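Local coordinates for protein papain-like protease (Human betacoronavirus 2c EMC/2012, PDB 4RNA) that probably cleaves the viral polyprotein as a cysteine protease and, as in related coronavirus enzymes, probably also removes ubiquitin from host proteins, at residues I6-R18 and N52-E66. Residues are numbered along the deposited sequence; the frame is centred on the assembly and turned at random.
Sequences IEVLVTVDGVNFR and NGHSLYLADNLTADE. With PO4 (phosphate ion), chain F.
R18 reaches the carboxylate of E66 with T63 CG2 over one face of its guanidinium and L58 CD2 at the edge. Its CB carries CG into the position between backbone N and carbonyl carbon (chi1 62°), and the chain then runs extended to NE. R18 CG and CD run alongside E66 OE2; R18 NE donates to the same oxygen at 2.7 Å, almost straight and within the guanidinium plane, though it meets the carboxylate from above. T63 CG2 lies 3.6 Å from R18 CZ. R18 NH2 makes weak bonds to both E66 oxygens and donates to a water that bridges to N61 O. Y226 of the second subunit adds a cation-pi contact to R18. E66 OE1 also accepts from T63 N, while T63 OG1 accepts from E66 N: a capping box that starts helix 64-74 and fixes the carboxylate. Strands 5-11 and 55-58 are parallel neighbours inside the mixed five-stranded sheet of the N-terminal ubiquitin-like domain, a beta-grasp-like fold. L9 N to H54 O, L56 N to L9 O, T11 N to L56 O and L58 N to T11 O form the ladder; before it G53 N donates to E7 O and N52 OD1 accepts from E7 N at 2.9 Å. T11 CG2 sits over the Y57 ring face, offset toward its rim, a CH-pi contact. V10 CG1 meets L58 CB, and V8 touches L56 CD1. Past the strand end, V12 CG1 packs on L62 CD2 at 3.8 Å.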
ATOM      1  N   ILE A   6     -22.359   1.051 -32.188  1.00 43.77           N
ATOM      2  CA  ILE A   6     -22.285   2.343 -31.514  1.00 41.12           C
ATOM      3  C   ILE A   6     -20.865   2.903 -31.437  1.00 42.06           C
ATOM      4  O   ILE A   6     -19.878   2.173 -31.570  1.00 38.39           O
ATOM      5  CB  ILE A   6     -22.924   2.331 -30.124  1.00 47.75           C
ATOM      6  CG1 ILE A   6     -22.096   1.477 -29.146  1.00 45.54           C
ATOM      7  CG2 ILE A   6     -24.373   1.890 -30.232  1.00 43.14           C
ATOM      8  CD1 ILE A   6     -22.554   1.602 -27.723  1.00 46.63           C
ATOM      9  N   GLU A   7     -20.783   4.209 -31.217  1.00 39.47           N
ATOM     10  CA  GLU A   7     -19.512   4.893 -30.947  1.00 43.83           C
ATOM     11  C   GLU A   7     -19.560   5.356 -29.489  1.00 42.00           C
ATOM     12  O   GLU A   7     -20.609   5.856 -29.000  1.00 41.97           O
ATOM     13  CB  GLU A   7     -19.314   6.062 -31.885  1.00 45.55           C
ATOM     14  CG  GLU A   7     -18.758   5.641 -33.235  1.00 59.82           C
ATOM     15  CD  GLU A   7     -18.154   6.792 -34.059  1.00 71.71           C
ATOM     16  OE1 GLU A   7     -18.457   7.967 -33.756  1.00 83.63           O
ATOM     17  OE2 GLU A   7     -17.364   6.542 -35.017  1.00 75.52           O
ATOM     18  N   VAL A   8     -18.464   5.115 -28.766  1.00 41.34           N
ATOM     19  CA  VAL A   8     -18.361   5.580 -27.367  1.00 36.76           C
ATOM     20  C   VAL A   8     -17.047   6.304 -27.258  1.00 33.95           C
ATOM     21  O   VAL A   8     -16.122   6.019 -28.028  1.00 32.25           O
ATOM     22  CB  VAL A   8     -18.334   4.421 -26.357  1.00 37.35           C
ATOM     23  CG1 VAL A   8     -19.725   3.785 -26.218  1.00 33.73           C
ATOM     24  CG2 VAL A   8     -17.267   3.396 -26.722  1.00 32.70           C
ATOM     25  N   LEU A   9     -16.959   7.178 -26.254  1.00 32.72           N
ATOM     26  CA  LEU A   9     -15.695   7.894 -26.007  1.00 32.60           C
ATOM     27  C   LEU A   9     -15.105   7.242 -24.746  1.00 35.43           C
ATOM     28  O   LEU A   9     -15.751   7.137 -23.682  1.00 32.65           O
ATOM     29  CB  LEU A   9     -15.938   9.396 -25.745  1.00 32.69           C
ATOM     30  CG  LEU A   9     -16.468  10.227 -26.951  1.00 38.22           C
ATOM     31  CD1 LEU A   9     -16.786  11.663 -26.532  1.00 46.42           C
ATOM     32  CD2 LEU A   9     -15.528  10.236 -28.125  1.00 37.10           C
ATOM     33  N   VAL A  10     -13.897   6.787 -24.886  1.00 27.42           N
ATOM     34  CA  VAL A  10     -13.231   6.069 -23.828  1.00 28.00           C
ATOM     35  C   VAL A  10     -12.161   6.931 -23.185  1.00 29.57           C
ATOM     36  O   VAL A  10     -11.273   7.483 -23.887  1.00 28.27           O
ATOM     37  CB  VAL A  10     -12.704   4.720 -24.394  1.00 27.31           C
ATOM     38  CG1 VAL A  10     -11.925   3.981 -23.327  1.00 27.37           C
ATOM     39  CG2 VAL A  10     -13.953   3.830 -24.769  1.00 30.80           C
ATOM     40  N   THR A  11     -12.151   6.991 -21.857  1.00 25.56           N
ATOM     41  CA  THR A  11     -11.092   7.796 -21.204  1.00 27.19           C
ATOM     42  C   THR A  11     -10.601   7.080 -19.927  1.00 31.25           C
ATOM     43  O   THR A  11     -11.317   6.259 -19.334  1.00 28.13           O
ATOM     44  CB  THR A  11     -11.642   9.235 -20.884  1.00 23.70           C
ATOM     45  OG1 THR A  11     -10.659  10.070 -20.293  1.00 26.24           O
ATOM     46  CG2 THR A  11     -12.806   9.104 -19.763  1.00 20.27           C
ATOM     47  N   VAL A  12      -9.391   7.376 -19.516  1.00 26.54           N
ATOM     48  CA  VAL A  12      -8.922   7.049 -18.155  1.00 30.59           C
ATOM     49  C   VAL A  12      -8.732   8.284 -17.267  1.00 35.57           C
ATOM     50  O   VAL A  12      -8.467   8.182 -16.039  1.00 36.96           O
ATOM     51  CB  VAL A  12      -7.619   6.229 -18.142  1.00 29.33           C
ATOM     52  CG1 VAL A  12      -7.715   4.982 -18.987  1.00 30.32           C
ATOM     53  CG2 VAL A  12      -6.374   7.083 -18.561  1.00 30.48           C
ATOM     54  N   ASP A  13      -8.908   9.457 -17.849  1.00 32.64           N
ATOM     55  CA  ASP A  13      -8.574  10.681 -17.135  1.00 32.10           C
ATOM     56  C   ASP A  13      -9.615  11.791 -17.227  1.00 30.16           C
ATOM     57  O   ASP A  13      -9.517  12.769 -16.491  1.00 33.98           O
ATOM     58  CB  ASP A  13      -7.190  11.187 -17.569  1.00 35.14           C
ATOM     59  CG  ASP A  13      -7.138  11.603 -19.045  1.00 34.06           C
ATOM     60  OD1 ASP A  13      -8.164  11.544 -19.744  1.00 32.62           O
ATOM     61  OD2 ASP A  13      -6.070  12.058 -19.476  1.00 33.64           O
ATOM     62  N   GLY A  14     -10.641  11.664 -18.089  1.00 29.25           N
ATOM     63  CA  GLY A  14     -11.699  12.676 -18.142  1.00 31.59           C
ATOM     64  C   GLY A  14     -11.250  13.908 -18.928  1.00 30.09           C
ATOM     65  O   GLY A  14     -11.992  14.879 -19.072  1.00 32.24           O
ATOM     66  N   VAL A  15     -10.020  13.839 -19.434  1.00 30.66           N
ATOM     67  CA  VAL A  15      -9.439  14.847 -20.319  1.00 33.34           C
ATOM     68  C   VAL A  15      -9.174  14.359 -21.768  1.00 36.05           C
ATOM     69  O   VAL A  15      -9.455  15.090 -22.734  1.00 32.74           O
ATOM     70  CB  VAL A  15      -8.094  15.314 -19.744  1.00 32.32           C
ATOM     71  CG1 VAL A  15      -7.385  16.293 -20.708  1.00 34.49           C
ATOM     72  CG2 VAL A  15      -8.380  16.009 -18.414  1.00 38.13           C
ATOM     73  N   ASN A  16      -8.599  13.163 -21.903  1.00 30.09           N
ATOM     74  CA  ASN A  16      -8.268  12.559 -23.188  1.00 34.36           C
ATOM     75  C   ASN A  16      -9.236  11.418 -23.502  1.00 33.59           C
ATOM     76  O   ASN A  16      -9.547  10.587 -22.610  1.00 33.34           O
ATOM     77  CB  ASN A  16      -6.832  12.067 -23.199  1.00 37.17           C
ATOM     78  CG  ASN A  16      -5.866  13.168 -22.923  1.00 42.63           C
ATOM     79  OD1 ASN A  16      -5.433  13.849 -23.858  1.00 40.44           O
ATOM     80  ND2 ASN A  16      -5.452  13.317 -21.649  1.00 36.10           N
ATOM     81  N   PHE A  17      -9.772  11.444 -24.733  1.00 29.86           N
ATOM     82  CA  PHE A  17     -10.838  10.534 -25.157  1.00 30.54           C
ATOM     83  C   PHE A  17     -10.480   9.898 -26.481  1.00 32.15           C
ATOM     84  O   PHE A  17      -9.864  10.550 -27.344  1.00 29.63           O
ATOM     85  CB  PHE A  17     -12.205  11.226 -25.247  1.00 31.42           C
ATOM     86  CG  PHE A  17     -12.700  11.749 -23.939  1.00 29.32           C
ATOM     87  CD1 PHE A  17     -12.262  12.960 -23.460  1.00 28.55           C
ATOM     88  CD2 PHE A  17     -13.641  11.016 -23.154  1.00 29.81           C
ATOM     89  CE1 PHE A  17     -12.694  13.482 -22.260  1.00 26.86           C
ATOM     90  CE2 PHE A  17     -14.073  11.554 -21.940  1.00 29.18           C
ATOM     91  CZ  PHE A  17     -13.615  12.764 -21.483  1.00 31.26           C
ATOM     92  N   ARG A  18     -10.756   8.606 -26.610  1.00 27.75           N
ATOM     93  CA  ARG A  18     -10.689   7.950 -27.911  1.00 29.07           C
ATOM     94  C   ARG A  18     -11.994   7.403 -28.265  1.00 33.06           C
ATOM     95  O   ARG A  18     -12.777   6.911 -27.356  1.00 31.06           O
ATOM     96  CB  ARG A  18      -9.601   6.859 -28.029  1.00 31.68           C
ATOM     97  CG  ARG A  18      -9.782   5.718 -27.106  1.00 32.67           C
ATOM     98  CD  ARG A  18      -8.865   4.539 -27.428  1.00 32.68           C
ATOM     99  NE  ARG A  18      -8.847   3.641 -26.264  1.00 32.74           N
ATOM    100  CZ  ARG A  18      -9.008   2.330 -26.286  1.00 35.42           C
ATOM    101  NH1 ARG A  18      -9.211   1.703 -27.431  1.00 32.86           N
ATOM    102  NH2 ARG A  18      -8.933   1.656 -25.146  1.00 35.43           N
ATOM    103  N   ASN A  52     -24.797   5.155 -27.043  1.00 43.10           N
ATOM    104  CA  ASN A  52     -24.086   5.745 -28.220  1.00 40.41           C
ATOM    105  C   ASN A  52     -23.701   7.205 -27.988  1.00 36.41           C
ATOM    106  O   ASN A  52     -24.472   7.987 -27.442  1.00 38.54           O
ATOM    107  CB  ASN A  52     -24.958   5.611 -29.470  1.00 40.93           C
ATOM    108  CG  ASN A  52     -24.301   6.176 -30.712  1.00 44.64           C
ATOM    109  OD1 ASN A  52     -23.288   5.663 -31.202  1.00 41.37           O
ATOM    110  ND2 ASN A  52     -24.920   7.228 -31.270  1.00 47.85           N
ATOM    111  N   GLY A  53     -22.475   7.593 -28.347  1.00 38.42           N
ATOM    112  CA  GLY A  53     -22.032   8.938 -28.030  1.00 38.62           C
ATOM    113  C   GLY A  53     -21.644   9.264 -26.595  1.00 41.71           C
ATOM    114  O   GLY A  53     -21.138  10.354 -26.339  1.00 44.13           O
ATOM    115  N   HIS A  54     -21.875   8.345 -25.655  1.00 40.50           N
ATOM    116  CA  HIS A  54     -21.463   8.529 -24.237  1.00 44.96           C
ATOM    117  C   HIS A  54     -20.000   8.223 -23.971  1.00 46.91           C
ATOM    118  O   HIS A  54     -19.315   7.544 -24.774  1.00 36.99           O
ATOM    119  CB  HIS A  54     -22.326   7.692 -23.314  1.00 52.02           C
ATOM    120  CG  HIS A  54     -23.691   8.261 -23.102  1.00 62.10           C
ATOM    121  ND1 HIS A  54     -23.999   9.025 -22.026  1.00 67.31           N
ATOM    122  CD2 HIS A  54     -24.841   8.192 -23.882  1.00 67.67           C
ATOM    123  CE1 HIS A  54     -25.295   9.396 -22.100  1.00 70.09           C
ATOM    124  NE2 HIS A  54     -25.810   8.891 -23.238  1.00 72.20           N
ATOM    125  N   SER A  55     -19.528   8.755 -22.843  1.00 44.62           N
ATOM    126  CA  SER A  55     -18.161   8.570 -22.317  1.00 41.68           C
ATOM    127  C   SER A  55     -18.043   7.369 -21.400  1.00 41.09           C
ATOM    128  O   SER A  55     -18.843   7.241 -20.502  1.00 40.91           O
ATOM    129  CB  SER A  55     -17.740   9.798 -21.510  1.00 38.49           C
ATOM    130  OG  SER A  55     -17.209  10.720 -22.427  1.00 55.42           O
ATOM    131  N   LEU A  56     -17.020   6.526 -21.606  1.00 35.56           N
ATOM    132  CA  LEU A  56     -16.785   5.377 -20.720  1.00 36.21           C
ATOM    133  C   LEU A  56     -15.454   5.477 -20.034  1.00 34.01           C
ATOM    134  O   LEU A  56     -14.440   5.903 -20.644  1.00 31.35           O
ATOM    135  CB  LEU A  56     -16.852   4.043 -21.479  1.00 36.71           C
ATOM    136  CG  LEU A  56     -18.184   3.638 -22.088  1.00 40.16           C
ATOM    137  CD1 LEU A  56     -17.914   2.320 -22.836  1.00 36.94           C
ATOM    138  CD2 LEU A  56     -19.300   3.486 -21.014  1.00 44.02           C
ATOM    139  N   TYR A  57     -15.446   5.052 -18.766  1.00 31.66           N
ATOM    140  CA  TYR A  57     -14.198   5.050 -17.993  1.00 31.75           C
ATOM    141  C   TYR A  57     -13.520   3.706 -18.079  1.00 34.26           C
ATOM    142  O   TYR A  57     -14.004   2.762 -17.593  1.00 25.84           O
ATOM    143  CB  TYR A  57     -14.471   5.459 -16.538  1.00 33.32           C
ATOM    144  CG  TYR A  57     -14.346   6.912 -16.455  1.00 37.48           C
ATOM    145  CD1 TYR A  57     -15.434   7.733 -16.737  1.00 37.16           C
ATOM    146  CD2 TYR A  57     -13.095   7.491 -16.185  1.00 41.04           C
ATOM    147  CE1 TYR A  57     -15.283   9.120 -16.726  1.00 44.72           C
ATOM    148  CE2 TYR A  57     -12.948   8.867 -16.128  1.00 43.22           C
ATOM    149  CZ  TYR A  57     -14.030   9.661 -16.433  1.00 43.01           C
ATOM    150  OH  TYR A  57     -13.830  11.019 -16.371  1.00 63.25           O
ATOM    151  N   LEU A  58     -12.401   3.594 -18.765  1.00 26.02           N
ATOM    152  CA  LEU A  58     -11.754   2.267 -18.940  1.00 26.27           C
ATOM    153  C   LEU A  58     -10.817   1.963 -17.738  1.00 27.45           C
ATOM    154  O   LEU A  58     -10.101   2.861 -17.260  1.00 27.98           O
ATOM    155  CB  LEU A  58     -10.925   2.238 -20.243  1.00 27.10           C
ATOM    156  CG  LEU A  58     -10.245   0.892 -20.610  1.00 29.66           C
ATOM    157  CD1 LEU A  58     -11.230  -0.304 -20.864  1.00 26.64           C
ATOM    158  CD2 LEU A  58      -9.437   1.147 -21.867  1.00 29.22           C
ATOM    159  N   ALA A  59     -10.829   0.730 -17.213  1.00 29.27           N
ATOM    160  CA  ALA A  59     -10.003   0.391 -16.002  1.00 28.62           C
ATOM    161  C   ALA A  59      -8.816  -0.537 -16.384  1.00 31.75           C
ATOM    162  O   ALA A  59      -7.907  -0.699 -15.592  1.00 33.70           O
ATOM    163  CB  ALA A  59     -10.839  -0.223 -14.867  1.00 31.29           C
ATOM    164  N   ASP A  60      -8.810  -1.154 -17.581  1.00 30.25           N
ATOM    165  CA  ASP A  60      -7.697  -2.095 -17.942  1.00 31.33           C
ATOM    166  C   ASP A  60      -7.719  -2.278 -19.404  1.00 32.43           C
ATOM    167  O   ASP A  60      -8.578  -1.723 -20.062  1.00 32.52           O
ATOM    168  CB  ASP A  60      -7.693  -3.457 -17.156  1.00 32.66           C
ATOM    169  CG  ASP A  60      -8.990  -4.313 -17.386  1.00 33.32           C
ATOM    170  OD1 ASP A  60      -9.647  -4.173 -18.465  1.00 31.67           O
ATOM    171  OD2 ASP A  60      -9.335  -5.145 -16.480  1.00 45.49           O
ATOM    172  N   ASN A  61      -6.685  -2.919 -19.951  1.00 37.08           N
ATOM    173  CA  ASN A  61      -6.498  -2.920 -21.392  1.00 34.94           C
ATOM    174  C   ASN A  61      -6.200  -1.628 -22.094  1.00 38.19           C
ATOM    175  O   ASN A  61      -6.725  -1.450 -23.182  1.00 33.12           O
ATOM    176  CB  ASN A  61      -7.735  -3.439 -22.092  1.00 36.57           C
ATOM    177  CG  ASN A  61      -7.725  -4.862 -22.122  1.00 40.11           C
ATOM    178  OD1 ASN A  61      -8.625  -5.480 -21.551  1.00 48.50           O
ATOM    179  ND2 ASN A  61      -6.636  -5.431 -22.647  1.00 46.37           N
ATOM    180  N   LEU A  62      -5.279  -0.808 -21.562  1.00 29.56           N
ATOM    181  CA  LEU A  62      -5.242   0.556 -21.937  1.00 29.40           C
ATOM    182  C   LEU A  62      -4.214   0.530 -23.070  1.00 31.07           C
ATOM    183  O   LEU A  62      -3.310  -0.332 -23.064  1.00 26.22           O
ATOM    184  CB  LEU A  62      -4.663   1.428 -20.777  1.00 32.40           C
ATOM    185  CG  LEU A  62      -5.193   1.502 -19.331  1.00 35.66           C
ATOM    186  CD1 LEU A  62      -4.626   2.733 -18.605  1.00 28.38           C
ATOM    187  CD2 LEU A  62      -6.706   1.331 -19.107  1.00 32.05           C
ATOM    188  N   THR A  63      -4.396   1.453 -23.988  1.00 29.74           N
ATOM    189  CA  THR A  63      -3.456   1.737 -25.083  1.00 34.50           C
ATOM    190  C   THR A  63      -2.218   2.392 -24.520  1.00 34.71           C
ATOM    191  O   THR A  63      -2.169   2.790 -23.337  1.00 32.98           O
ATOM    192  CB  THR A  63      -4.112   2.703 -26.073  1.00 35.33           C
ATOM    193  OG1 THR A  63      -4.438   3.920 -25.369  1.00 38.12           O
ATOM    194  CG2 THR A  63      -5.449   2.128 -26.629  1.00 33.49           C
ATOM    195  N   ALA A  64      -1.179   2.499 -25.344  1.00 31.25           N
ATOM    196  CA  ALA A  64      -0.038   3.209 -24.944  1.00 35.03           C
ATOM    197  C   ALA A  64      -0.376   4.640 -24.548  1.00 32.52           C
ATOM    198  O   ALA A  64       0.197   5.112 -23.572  1.00 37.20           O
ATOM    199  CB  ALA A  64       1.003   3.206 -26.072  1.00 30.47           C
ATOM    200  N   ASP A  65      -1.258   5.328 -25.285  1.00 35.94           N
ATOM    201  CA  ASP A  65      -1.573   6.731 -24.967  1.00 36.44           C
ATOM    202  C   ASP A  65      -2.236   6.780 -23.601  1.00 34.95           C
ATOM    203  O   ASP A  65      -1.980   7.693 -22.811  1.00 30.59           O
ATOM    204  CB  ASP A  65      -2.479   7.435 -25.991  1.00 34.83           C
ATOM    205  CG  ASP A  65      -1.786   7.646 -27.380  1.00 44.78           C
ATOM    206  OD1 ASP A  65      -0.639   8.030 -27.350  1.00 47.00           O
ATOM    207  OD2 ASP A  65      -2.380   7.409 -28.480  1.00 45.40           O
ATOM    208  N   GLU A  66      -3.141   5.828 -23.354  1.00 33.77           N
ATOM    209  CA  GLU A  66      -3.846   5.858 -22.083  1.00 33.03           C
ATOM    210  C   GLU A  66      -2.913   5.569 -20.897  1.00 33.42           C
ATOM    211  O   GLU A  66      -3.084   6.161 -19.829  1.00 28.49           O
ATOM    212  CB  GLU A  66      -5.011   4.879 -22.103  1.00 31.60           C
ATOM    213  CG  GLU A  66      -6.134   5.402 -22.979  1.00 31.95           C
ATOM    214  CD  GLU A  66      -7.115   4.303 -23.390  1.00 33.16           C
ATOM    215  OE1 GLU A  66      -6.701   3.121 -23.399  1.00 31.11           O
ATOM    216  OE2 GLU A  66      -8.281   4.661 -23.778  1.00 33.36           O
TER
HETATM  217  P   PO4 F 405      -3.057  -2.642 -19.015  1.00 83.96           P
HETATM  218  O1  PO4 F 405      -2.455  -3.248 -20.269  1.00 77.76           O
HETATM  219  O2  PO4 F 405      -2.318  -1.372 -18.659  1.00 96.06           O
HETATM  220  O3  PO4 F 405      -4.489  -2.231 -19.199  1.00 79.09           O
HETATM  221  O4  PO4 F 405      -2.939  -3.682 -17.913  1.00 96.64           O
HETATM  222  O   HOH W   1      -8.647   7.380 -23.835  1.00 33.47           O
HETATM  223  O   HOH W   2      -8.951  -1.158 -24.755  1.00 33.54           O